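Local coordinates for protein O-methyltransferase (Burkholderia thailandensis, PDB 3MCZ) that probably transfers a methyl group from S-adenosylmethionine to a hydroxyl oxygen of a substrate, and probably acts as a dimer, at residues A248-M253 / L276-G281; R181-L186 / P202-Q207; N237-R242 / R267-H272; M167-S172 / L194-R199. One frame throughout, in Å; residues are numbered along the deposited sequence. Where two conformers were deposited one is given.

Contact 1. Residues A248-M253 / L276-G281; sequences AADVVM and LVKPGG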
loop_
_atom_site.group_PDB
_atom_site.type_symbol
_atom_site.label_atom_id
_atom_site.label_comp_id
_atom_site.label_asym_id
_atom_site.label_seq_id
_atom_site.Cartn_x
_atom_site.Cartn_y
_atom_site.Cartn_z
ATOM N N ALA A 248 35.770 21.358 17.735
ATOM C CA ALA A 248 35.274 21.412 19.107
ATOM C C ALA A 248 34.024 22.297 19.146
ATOM O O ALA A 248 33.979 23.372 18.487
ATOM C CB ALA A 248 36.353 21.982 20.040
ATOM N N ALA A 249 33.012 21.871 19.905
ATOM C CA ALA A 249 31.850 22.713 20.153
ATOM C C ALA A 249 31.262 22.388 21.502
ATOM O O ALA A 249 31.518 21.317 22.055
ATOM C CB ALA A 249 30.782 22.550 19.061
ATOM N N ASP A 250 30.430 23.302 22.004
ATOM C CA ASP A 250 29.692 23.068 23.246
ATOM C C ASP A 250 28.586 22.017 23.093
ATOM O O ASP A 250 28.310 21.262 24.027
ATOM C CB ASP A 250 29.092 24.380 23.727
ATOM C CG ASP A 250 30.166 25.403 24.067
ATOM O OD1 ASP A 250 31.146 24.990 24.726
ATOM O OD2 ASP A 250 30.061 26.589 23.636
ATOM N N VAL A 251 27.945 22.018 21.935
ATOM C CA VAL A 251 26.917 21.063 21.577
ATOM C C VAL A 251 27.173 20.477 20.195
ATOM O O VAL A 251 27.426 21.190 19.214
ATOM C CB VAL A 251 25.475 21.639 21.660
ATOM C CG1 VAL A 251 24.438 20.522 21.346
ATOM C CG2 VAL A 251 25.196 22.229 23.019
ATOM N N VAL A 252 27.162 19.141 20.118
ATOM C CA VAL A 252 27.385 18.430 18.869
ATOM C C VAL A 252 26.130 17.607 18.631
ATOM O O VAL A 252 25.638 16.957 19.538
ATOM C CB VAL A 252 28.647 17.519 18.960
ATOM C CG1 VAL A 252 28.839 16.674 17.685
ATOM C CG2 VAL A 252 29.901 18.374 19.306
HETATM N N MSE A 253 25.587 17.630 17.413
HETATM C CA MSE A 253 24.337 16.929 17.165
HETATM C C MSE A 253 24.504 15.877 16.069
HETATM O O MSE A 253 25.129 16.145 15.065
HETATM C CB MSE A 253 23.240 17.916 16.755
HETATM C CG MSE A 253 23.064 19.059 17.684
HETATM SE SE MSE A 253 21.466 20.092 17.355
HETATM C CE MSE A 253 21.976 20.935 15.769
ATOM N N LEU A 276 34.353 15.643 19.814
ATOM C CA LEU A 276 34.184 17.079 19.517
ATOM C C LEU A 276 33.584 17.879 20.684
ATOM O O LEU A 276 33.659 19.113 20.675
ATOM C CB LEU A 276 33.307 17.283 18.293
ATOM C CG LEU A 276 33.753 16.822 16.900
ATOM C CD1 LEU A 276 32.581 16.990 15.990
ATOM C CD2 LEU A 276 34.909 17.685 16.468
ATOM N N VAL A 277 32.999 17.196 21.664
ATOM C CA VAL A 277 32.258 17.831 22.745
ATOM C C VAL A 277 33.212 18.453 23.802
ATOM O O VAL A 277 33.974 17.742 24.447
ATOM C CB VAL A 277 31.312 16.842 23.457
ATOM C CG1 VAL A 277 30.584 17.561 24.646
ATOM C CG2 VAL A 277 30.287 16.209 22.462
ATOM N N LYS A 278 33.118 19.765 23.990
ATOM C CA LYS A 278 33.963 20.467 24.964
ATOM C C LYS A 278 33.540 20.083 26.350
ATOM O O LYS A 278 32.415 19.600 26.565
ATOM C CB LYS A 278 33.858 21.988 24.784
ATOM C CG LYS A 278 34.408 22.505 23.419
ATOM C CD LYS A 278 34.115 23.963 23.260
ATOM C CE LYS A 278 34.698 24.582 22.001
ATOM N NZ LYS A 278 34.687 26.124 22.059
ATOM N N PRO A 279 34.438 20.268 27.324
ATOM C CA PRO A 279 34.028 20.051 28.709
ATOM C C PRO A 279 32.810 20.857 29.085
ATOM O O PRO A 279 32.693 22.012 28.715
ATOM C CB PRO A 279 35.236 20.541 29.517
ATOM C CG PRO A 279 36.358 20.390 28.626
ATOM C CD PRO A 279 35.868 20.596 27.222
ATOM N N GLY A 280 31.902 20.224 29.819
ATOM C CA GLY A 280 30.631 20.815 30.188
ATOM C C GLY A 280 29.592 20.763 29.073
ATOM O O GLY A 280 28.476 21.210 29.277
ATOM N N GLY A 281 29.973 20.256 27.896
ATOM C CA GLY A 281 29.119 20.279 26.712
ATOM C C GLY A 281 28.288 19.007 26.586
ATOM O O GLY A 281 28.285 18.148 27.466
HETATM O O HOH W 1 32.323 27.223 22.280
HETATM O O HOH W 2 30.689 23.266 26.775
#
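Val252 packs against Leu276 and Val277, and this apolar cluster is the dense half of the contact. Val252 CG2 lies 3.7 Å from Leu276 CB and 3.8 Å from Val277 CG2; the side chains of Val252 and Leu276 cross at about a right angle. With CG1 anti to the backbone N (chi1 176°), Val252 CG2 lies anti to the carbonyl carbon and meets both neighbours, while CG1 meets Leu276 CD1; branched aliphatic residues fill such a buried place compactly. Beside it, Ala249 N donates to Leu276 O (2.9 Å) and Lys278 N donates to Ala249 O (3.0 Å), a short parallel bridge that occupies both polar backbone groups of Ala249. Gly281, lacking a side chain, brings its CA to within 3.0 Å of Asp250 O.

The other side is wetter and looser. Lys278 runs extended over the Ala249 peptide, its CE ending 3.7 Å from Ala248 CB. Lys278 NZ remains 4.6 Å from Asp250 OD1, beyond salt-bridge range; one water links NZ to Asp250 OD2, and another joins OD1 to Pro279 O. Asp250 OD2 also accepts from the backbone N of Arg181, which ties the carboxylate to the loop that leads into strand 182-186. Lys278 to Gly281 form a type II turn: proline suits the second position, and Gly280 suits the third, where phi is positive (80°). The turn leads the chain from the short strand 277-278 into strand 281-288, which lies next to strand 251-255, a parallel neighbour pair of the Rossmann-like methyltransferase sheet.

Contact 2. Residues R181-L186 / P202-Q207; sequences RTVIDL and PQLTGQ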
loop_
_atom_site.group_PDB
_atom_site.type_symbol
_atom_site.label_atom_id
_atom_site.label_comp_id
_atom_site.label_asym_id
_atom_site.label_seq_id
_atom_site.Cartn_x
_atom_site.Cartn_y
_atom_site.Cartn_z
ATOM N N ARG A 181 27.835 28.332 23.429
ATOM C CA ARG A 181 28.181 29.310 22.403
ATOM C C ARG A 181 28.290 28.733 21.026
ATOM O O ARG A 181 28.025 29.421 20.063
ATOM C CB ARG A 181 29.513 29.977 22.748
ATOM C CG ARG A 181 29.452 30.825 23.977
ATOM C CD ARG A 181 28.420 31.949 23.854
ATOM N NE ARG A 181 28.650 32.879 22.725
ATOM C CZ ARG A 181 29.495 33.915 22.748
ATOM N NH1 ARG A 181 30.228 34.190 23.830
ATOM N NH2 ARG A 181 29.618 34.677 21.670
ATOM N N THR A 182 28.726 27.478 20.924
ATOM C CA THR A 182 28.966 26.872 19.627
ATOM C C THR A 182 28.305 25.512 19.514
ATOM O O THR A 182 28.215 24.759 20.502
ATOM C CB THR A 182 30.463 26.683 19.355
ATOM O OG1 THR A 182 31.049 25.941 20.439
ATOM C CG2 THR A 182 31.168 28.070 19.173
ATOM N N VAL A 183 27.841 25.238 18.296
ATOM C CA VAL A 183 27.155 24.020 17.931
ATOM C C VAL A 183 27.712 23.464 16.610
ATOM O O VAL A 183 27.909 24.201 15.631
ATOM C CB VAL A 183 25.633 24.255 17.699
ATOM C CG1 VAL A 183 24.909 22.904 17.420
ATOM C CG2 VAL A 183 24.995 24.980 18.828
ATOM N N ILE A 184 27.895 22.155 16.564
ATOM C CA ILE A 184 28.223 21.435 15.349
ATOM C C ILE A 184 27.084 20.437 15.035
ATOM O O ILE A 184 26.720 19.627 15.891
ATOM C CB ILE A 184 29.574 20.731 15.520
ATOM C CG1 ILE A 184 30.695 21.748 15.526
ATOM C CG2 ILE A 184 29.776 19.685 14.459
ATOM C CD1 ILE A 184 32.070 21.163 15.756
ATOM N N ASP A 185 26.500 20.545 13.835
ATOM C CA ASP A 185 25.406 19.656 13.357
ATOM C C ASP A 185 26.013 18.664 12.337
ATOM O O ASP A 185 26.295 19.015 11.175
ATOM C CB ASP A 185 24.300 20.512 12.704
ATOM C CG ASP A 185 22.961 19.777 12.530
ATOM O OD1 ASP A 185 22.766 18.648 13.076
ATOM O OD2 ASP A 185 22.071 20.362 11.845
ATOM N N LEU A 186 26.211 17.436 12.777
ATOM C CA LEU A 186 26.877 16.424 11.984
ATOM C C LEU A 186 25.846 15.748 11.057
ATOM O O LEU A 186 24.803 15.285 11.505
ATOM C CB LEU A 186 27.575 15.400 12.880
ATOM C CG LEU A 186 28.731 15.892 13.788
ATOM C CD1 LEU A 186 29.099 14.769 14.794
ATOM C CD2 LEU A 186 29.961 16.382 13.010
ATOM N N PRO A 202 20.354 33.575 20.467
ATOM C CA PRO A 202 21.142 34.514 19.654
ATOM C C PRO A 202 22.645 34.485 19.909
ATOM O O PRO A 202 23.412 34.980 19.083
ATOM C CB PRO A 202 20.564 35.882 20.045
ATOM C CG PRO A 202 19.290 35.609 20.657
ATOM C CD PRO A 202 19.337 34.268 21.265
ATOM N N GLN A 203 23.065 33.937 21.052
ATOM C CA GLN A 203 24.483 33.819 21.364
ATOM C C GLN A 203 25.204 32.709 20.610
ATOM O O GLN A 203 26.436 32.594 20.703
ATOM C CB GLN A 203 24.683 33.609 22.874
ATOM C CG GLN A 203 24.536 32.179 23.383
ATOM C CD GLN A 203 23.125 31.632 23.467
ATOM O OE1 GLN A 203 22.109 32.302 23.175
ATOM N NE2 GLN A 203 23.048 30.381 23.911
ATOM N N LEU A 204 24.461 31.837 19.934
ATOM C CA LEU A 204 25.059 30.650 19.322
ATOM C C LEU A 204 25.533 30.930 17.871
ATOM O O LEU A 204 24.899 31.664 17.120
ATOM C CB LEU A 204 24.044 29.483 19.279
ATOM C CG LEU A 204 23.561 28.854 20.587
ATOM C CD1 LEU A 204 22.546 27.736 20.324
ATOM C CD2 LEU A 204 24.731 28.307 21.374
ATOM N N THR A 205 26.647 30.319 17.510
ATOM C CA THR A 205 27.043 30.148 16.115
ATOM C C THR A 205 27.166 28.648 15.824
ATOM O O THR A 205 27.264 27.822 16.740
ATOM C CB THR A 205 28.371 30.885 15.805
ATOM O OG1 THR A 205 29.384 30.407 16.675
ATOM C CG2 THR A 205 28.235 32.436 15.935
ATOM N N GLY A 206 27.115 28.282 14.542
ATOM C CA GLY A 206 26.916 26.900 14.160
ATOM C C GLY A 206 27.747 26.489 12.969
ATOM O O GLY A 206 28.122 27.326 12.135
ATOM N N GLN A 207 28.079 25.205 12.912
ATOM C CA GLN A 207 28.670 24.585 11.696
ATOM C C GLN A 207 27.822 23.383 11.311
ATOM O O GLN A 207 27.329 22.643 12.197
ATOM C CB GLN A 207 30.098 24.128 11.946
ATOM C CG GLN A 207 31.016 25.251 12.414
ATOM C CD GLN A 207 32.453 24.804 12.581
ATOM O OE1 GLN A 207 32.742 23.620 12.555
ATOM N NE2 GLN A 207 33.359 25.755 12.723
HETATM O O HOH W 3 29.376 31.625 19.263
HETATM O O HOH W 4 28.640 34.225 19.186
#
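Arg181 O is gripped by two donors at the mouth of this strand pair: Thr205 N donates to it (3.0 Å), and so does a water that also bonds Thr205 OG1. A second carbonyl, Gln203 O, receives Arg181 NE at 3.0 Å, close to the guanidinium plane, and a further water bridges it to Arg181 NH2. The arginine chain bends at chi2 and chi3 (both -59°), which turns NE back over the loop instead of out along the strand; Arg181 CD rests 3.9 Å from Gln203 CG. Arginine suits this exposed edge because its methylenes can pack while its N-H groups bind carbonyls and water. Gln203 NE2 donates to Ala180 O.

Deeper in, the strands run parallel, with Val183 N donating to Thr205 O, Gln207 N to Val183 O (2.9 Å), and Asp185 N to Gln207 O (2.8 Å), the last almost straight at 176°. Gly206 pairs with Val183 in the parallel register, its CA making a C-H...O contact with Val183 O, while Val183 CG2 meets Leu204 CD1 at 4.0 Å beneath helix 192-200. The helix links the strands in a beta-alpha-beta crossover. On the face carrying Thr182, Ile184 and Gln207 lie side by side, and Gln207 OE1 accepts from Trp209 NE1. The chemistry implies a centre held by backbone bonds, whereas where the strands begin an arginine N-H and two waters also bind the carbonyls.

Contact 3. Residues N237-R242 / R267-H272; sequences NLLDAR and REVIGH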
loop_
_atom_site.group_PDB
_atom_site.type_symbol
_atom_site.label_atom_id
_atom_site.label_comp_id
_atom_site.label_asym_id
_atom_site.label_seq_id
_atom_site.Cartn_x
_atom_site.Cartn_y
_atom_site.Cartn_z
ATOM N N ASN A 237 33.399 13.950 5.687
ATOM C CA ASN A 237 33.068 12.536 5.744
ATOM C C ASN A 237 33.155 12.092 7.188
ATOM O O ASN A 237 34.246 12.028 7.766
ATOM C CB ASN A 237 34.035 11.698 4.895
ATOM C CG ASN A 237 33.660 10.209 4.856
ATOM O OD1 ASN A 237 32.769 9.740 5.566
ATOM N ND2 ASN A 237 34.337 9.464 3.999
ATOM N N LEU A 238 32.009 11.773 7.763
ATOM C CA LEU A 238 31.944 11.442 9.184
ATOM C C LEU A 238 32.656 10.127 9.518
ATOM O O LEU A 238 32.998 9.880 10.658
ATOM C CB LEU A 238 30.499 11.359 9.640
ATOM C CG LEU A 238 29.604 12.599 9.554
ATOM C CD1 LEU A 238 28.359 12.287 10.354
ATOM C CD2 LEU A 238 30.318 13.851 10.063
ATOM N N LEU A 239 32.898 9.299 8.516
ATOM C CA LEU A 239 33.680 8.056 8.715
ATOM C C LEU A 239 35.206 8.244 8.718
ATOM O O LEU A 239 35.941 7.317 9.012
ATOM C CB LEU A 239 33.276 7.029 7.652
ATOM C CG LEU A 239 31.862 6.499 7.878
ATOM C CD1 LEU A 239 31.409 5.588 6.725
ATOM C CD2 LEU A 239 31.861 5.761 9.209
ATOM N N ASP A 240 35.688 9.440 8.398
ATOM C CA ASP A 240 37.123 9.696 8.338
ATOM C C ASP A 240 37.567 10.401 9.604
ATOM O O ASP A 240 37.220 11.555 9.814
ATOM C CB ASP A 240 37.432 10.551 7.111
ATOM C CG ASP A 240 38.913 10.716 6.864
ATOM O OD1 ASP A 240 39.757 10.150 7.601
ATOM O OD2 ASP A 240 39.235 11.419 5.894
ATOM N N ALA A 241 38.323 9.707 10.451
ATOM C CA ALA A 241 38.702 10.260 11.744
ATOM C C ALA A 241 39.442 11.567 11.629
ATOM O O ALA A 241 39.316 12.430 12.494
ATOM C CB ALA A 241 39.533 9.273 12.542
ATOM N N ARG A 242 40.233 11.732 10.574
ATOM C CA ARG A 242 41.072 12.923 10.469
ATOM C C ARG A 242 40.243 14.183 10.285
ATOM O O ARG A 242 40.676 15.262 10.672
ATOM C CB ARG A 242 42.086 12.791 9.327
ATOM C CG ARG A 242 43.114 11.699 9.541
ATOM C CD ARG A 242 43.898 11.454 8.255
ATOM N NE ARG A 242 43.047 10.788 7.268
ATOM C CZ ARG A 242 43.356 10.586 5.986
ATOM N NH1 ARG A 242 44.522 10.997 5.483
ATOM N NH2 ARG A 242 42.480 9.958 5.202
ATOM N N ARG A 267 29.374 3.028 15.654
ATOM C CA ARG A 267 30.218 3.151 16.868
ATOM C C ARG A 267 31.357 4.140 16.629
ATOM O O ARG A 267 31.639 4.950 17.472
ATOM C CB ARG A 267 30.751 1.784 17.314
ATOM C CG ARG A 267 31.652 1.828 18.533
ATOM C CD ARG A 267 32.202 0.455 18.871
ATOM N NE ARG A 267 31.200 -0.399 19.500
ATOM C CZ ARG A 267 30.847 -0.323 20.788
ATOM N NH1 ARG A 267 31.365 0.599 21.591
ATOM N NH2 ARG A 267 29.924 -1.145 21.263
ATOM N N GLU A 268 31.986 4.104 15.450
ATOM C CA GLU A 268 33.042 5.049 15.138
ATOM C C GLU A 268 32.570 6.491 15.041
ATOM O O GLU A 268 33.277 7.390 15.498
ATOM C CB GLU A 268 33.737 4.650 13.838
ATOM C CG GLU A 268 34.561 3.386 14.044
ATOM C CD GLU A 268 35.011 2.728 12.759
ATOM O OE1 GLU A 268 34.419 2.984 11.679
ATOM O OE2 GLU A 268 35.945 1.902 12.860
ATOM N N VAL A 269 31.395 6.703 14.455
ATOM C CA VAL A 269 30.821 8.045 14.290
ATOM C C VAL A 269 30.483 8.641 15.647
ATOM O O VAL A 269 30.720 9.803 15.879
ATOM C CB VAL A 269 29.577 8.012 13.435
ATOM C CG1 VAL A 269 28.799 9.375 13.493
ATOM C CG2 VAL A 269 29.980 7.689 11.983
ATOM N N ILE A 270 29.909 7.831 16.519
ATOM C CA ILE A 270 29.541 8.272 17.864
ATOM C C ILE A 270 30.801 8.667 18.622
ATOM O O ILE A 270 30.845 9.716 19.253
ATOM C CB ILE A 270 28.760 7.195 18.624
ATOM C CG1 ILE A 270 27.385 7.002 17.996
ATOM C CG2 ILE A 270 28.596 7.587 20.097
ATOM C CD1 ILE A 270 26.685 5.730 18.434
ATOM N N GLY A 271 31.844 7.840 18.554
ATOM C CA GLY A 271 33.107 8.200 19.169
ATOM C C GLY A 271 33.741 9.503 18.693
ATOM O O GLY A 271 34.226 10.305 19.494
ATOM N N HIS A 272 33.753 9.700 17.385
ATOM C CA HIS A 272 34.306 10.908 16.810
ATOM C C HIS A 272 33.481 12.117 17.264
ATOM O O HIS A 272 34.039 13.172 17.602
ATOM C CB HIS A 272 34.256 10.833 15.295
ATOM C CG HIS A 272 35.152 9.788 14.706
ATOM N ND1 HIS A 272 34.894 9.193 13.490
ATOM C CD2 HIS A 272 36.291 9.230 15.165
ATOM C CE1 HIS A 272 35.838 8.306 13.226
ATOM N NE2 HIS A 272 36.687 8.297 14.237
#
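His272 and Val269, one helical turn apart on helix 263-275, meet the loop 237-242 in the Rossmann-like methyltransferase domain, where the loop after strand 231-235 makes a type I turn from Asn237 to Asp240. The turn starts with an Asx turn: Asn237 OD1 accepts from Leu239 N, a role that fits asparagine's short amide.

The CB of His272 leaves the helix toward the loop, and CG sits anti to the carbonyl carbon (chi1 -67°), which directs the ring between its own helix and the turn. At one edge His272 ND1 donates to Leu238 O over 3.5 Å, a weak bond. Next to it CE1 lies 3.8 Å from Ala241 CA, and NE2 beyond lies 3.5 Å from Ala241 CB, the alanine approaching from over the ring face. There Ala241 CA makes a CH-pi contact 4.0 Å from the ring centroid; the small alanine lets the loop come this near. Over the opposite face, toward the rim, stands Glu268 O, 3.1 Å above the His272 ring plane. A flat ring with a polar edge suits such a slot, and Phe244 also meets it, the two planes at about 35°.

One turn earlier on the helix, Val269 makes the apolar contacts. The Leu238 side chain, buried against Ala187 and Phe244, brings CD1 to 4.3 Å from Val269 CG1, whereas the more exposed Leu239 lays CD2 obliquely across Val269 CG2 at 3.9 Å.

Contact 4. Residues M167-S172 / L194-R199; sequences MVDVVS and LAQVLR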
loop_
_atom_site.group_PDB
_atom_site.type_symbol
_atom_site.label_atom_id
_atom_site.label_comp_id
_atom_site.label_asym_id
_atom_site.label_seq_id
_atom_site.Cartn_x
_atom_site.Cartn_y
_atom_site.Cartn_z
HETATM N N MSE A 167 10.050 17.324 16.279
HETATM C CA MSE A 167 11.242 17.121 17.073
HETATM C C MSE A 167 12.156 18.322 17.063
HETATM O O MSE A 167 12.808 18.573 18.045
HETATM C CB MSE A 167 11.988 15.893 16.651
HETATM C CG MSE A 167 11.379 14.717 17.276
HETATM SE SE MSE A 167 11.679 13.295 16.139
HETATM C CE MSE A 167 11.479 14.198 14.418
ATOM N N VAL A 168 12.168 19.077 15.960
ATOM C CA VAL A 168 12.921 20.347 15.887
ATOM C C VAL A 168 12.539 21.294 17.020
ATOM O O VAL A 168 13.396 21.887 17.676
ATOM C CB VAL A 168 12.718 21.060 14.537
ATOM C CG1 VAL A 168 13.388 22.394 14.577
ATOM C CG2 VAL A 168 13.289 20.181 13.370
ATOM N N ASP A 169 11.246 21.419 17.260
ATOM C CA ASP A 169 10.742 22.303 18.314
ATOM C C ASP A 169 11.208 21.852 19.702
ATOM O O ASP A 169 11.596 22.685 20.515
ATOM C CB ASP A 169 9.214 22.375 18.256
ATOM C CG ASP A 169 8.695 22.788 16.873
ATOM O OD1 ASP A 169 9.439 23.488 16.141
ATOM O OD2 ASP A 169 7.554 22.412 16.519
ATOM N N VAL A 170 11.239 20.540 19.945
ATOM C CA VAL A 170 11.739 20.007 21.221
ATOM C C VAL A 170 13.235 20.185 21.384
ATOM O O VAL A 170 13.702 20.643 22.426
ATOM C CB VAL A 170 11.366 18.532 21.416
ATOM C CG1 VAL A 170 12.115 17.942 22.609
ATOM C CG2 VAL A 170 9.860 18.394 21.592
ATOM N N VAL A 171 14.005 19.869 20.346
ATOM C CA VAL A 171 15.449 20.059 20.414
ATOM C C VAL A 171 15.807 21.525 20.686
ATOM O O VAL A 171 16.683 21.828 21.513
ATOM C CB VAL A 171 16.138 19.547 19.115
ATOM C CG1 VAL A 171 17.585 19.992 19.027
ATOM C CG2 VAL A 171 16.049 18.037 19.070
ATOM N N SER A 172 15.123 22.446 20.010
ATOM C CA SER A 172 15.468 23.863 20.160
ATOM C C SER A 172 15.251 24.397 21.589
ATOM O O SER A 172 15.915 25.365 21.972
ATOM C CB SER A 172 14.698 24.726 19.160
ATOM O OG SER A 172 13.334 24.732 19.489
ATOM N N LEU A 194 19.514 22.887 13.398
ATOM C CA LEU A 194 20.495 23.916 13.743
ATOM C C LEU A 194 19.934 25.317 13.590
ATOM O O LEU A 194 20.116 26.154 14.468
ATOM C CB LEU A 194 21.739 23.766 12.895
ATOM C CG LEU A 194 22.829 24.782 13.238
ATOM C CD1 LEU A 194 23.319 24.556 14.683
ATOM C CD2 LEU A 194 23.965 24.681 12.278
ATOM N N ALA A 195 19.241 25.564 12.474
ATOM C CA ALA A 195 18.685 26.861 12.195
ATOM C C ALA A 195 17.690 27.275 13.278
ATOM O O ALA A 195 17.713 28.418 13.740
ATOM C CB ALA A 195 18.017 26.874 10.796
ATOM N N GLN A 196 16.813 26.359 13.691
ATOM C CA GLN A 196 15.795 26.699 14.669
ATOM C C GLN A 196 16.428 26.922 16.039
ATOM O O GLN A 196 15.968 27.765 16.803
ATOM C CB GLN A 196 14.719 25.617 14.737
ATOM C CG GLN A 196 13.688 25.725 13.638
ATOM C CD GLN A 196 12.448 26.463 14.089
ATOM O OE1 GLN A 196 11.403 25.853 14.327
ATOM N NE2 GLN A 196 12.555 27.775 14.226
ATOM N N VAL A 197 17.469 26.159 16.336
ATOM C CA VAL A 197 18.232 26.303 17.576
ATOM C C VAL A 197 18.889 27.703 17.581
ATOM O O VAL A 197 18.758 28.426 18.544
ATOM C CB VAL A 197 19.322 25.201 17.718
ATOM C CG1 VAL A 197 20.282 25.530 18.876
ATOM C CG2 VAL A 197 18.671 23.782 17.963
ATOM N N LEU A 198 19.553 28.093 16.490
ATOM C CA LEU A 198 20.203 29.416 16.440
ATOM C C LEU A 198 19.190 30.569 16.541
ATOM O O LEU A 198 19.476 31.574 17.175
ATOM C CB LEU A 198 21.098 29.550 15.204
ATOM C CG LEU A 198 22.583 29.141 15.368
ATOM C CD1 LEU A 198 22.729 27.859 16.196
ATOM C CD2 LEU A 198 23.308 29.023 14.013
ATOM N N ARG A 199 18.001 30.416 15.971
ATOM C CA ARG A 199 16.997 31.486 15.984
ATOM C C ARG A 199 16.602 31.842 17.393
ATOM O O ARG A 199 16.457 33.013 17.741
ATOM C CB ARG A 199 15.730 31.053 15.251
ATOM C CG ARG A 199 15.834 31.131 13.725
ATOM C CD ARG A 199 14.728 32.001 13.116
ATOM N NE ARG A 199 13.649 31.191 12.540
ATOM C CZ ARG A 199 12.541 30.805 13.181
ATOM N NH1 ARG A 199 11.646 30.068 12.525
ATOM N NH2 ARG A 199 12.306 31.154 14.455
#
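Val168 and Gln196 cross at about a right angle, Val168 CG1 butting against the aliphatic part of the glutamine, 3.5 Å from both Gln196 CB and CG. Gln196 is disordered over two conformers; in the one described, the chain bends at chi2 and its amide lies beside Asp169. In this conformer the Asp169 carboxylate and the Gln196 amide are turned steeply to each other, their planes 80° apart. Asp169 OD1 and Gln196 OE1, both acceptors, are then 3.6 Å from one another; Gln165 NE2 donates to both, which probably eases their approach. Glutamine suits the position because its methylenes can pack against the valine while its polar end finds a partner beyond it.

The axes of the segments 167-172 and 194-199 approach to 8.8 Å and cross at -42°. Their parent helices, 150-172 and 192-200, both lie on the sheet face carrying Met253, a selenomethionine, and helix 192-200 is the connector of the beta-alpha-beta unit beginning with strand 182-186 in the Rossmann-like domain.

Farther toward the C-terminal ends the interface is apolar. Val197 directs CG2 at Ser172 CA, 3.9 Å away, and the same Val197 CG2 lies 4.1 Å from Val171 CG1. Ser172 is small enough for the backbones to close in, and Ser172 OG turns back to donate to Asp169 O (2.9 Å) in its own helix, while its carbonyl accepts from His201 NE2.

Overall arrangement
All four contacts lie in the methyltransferase domain, around one sheet. Contacts 1 and 2, with centres 10 Å apart, involve the adjacent parallel strands 251-255 and 182-186, and contact 2 closes before contact 1 opens. Contact 4, its centre about 11 Å from that of contact 2, interleaves with it along the chain and packs two helices over the face carrying Val183 and Met253. Contact 3 meets the opposite face through Leu238 on Leu186; its segments alternate with those of contact 1, the centres about 15 Å apart. Contacts 3 and 4 are about 24 Å apart between centres and do not touch. Helices on both faces thus sandwich the sheet, the layered core expected of S-adenosylmethionine-dependent methyltransferases.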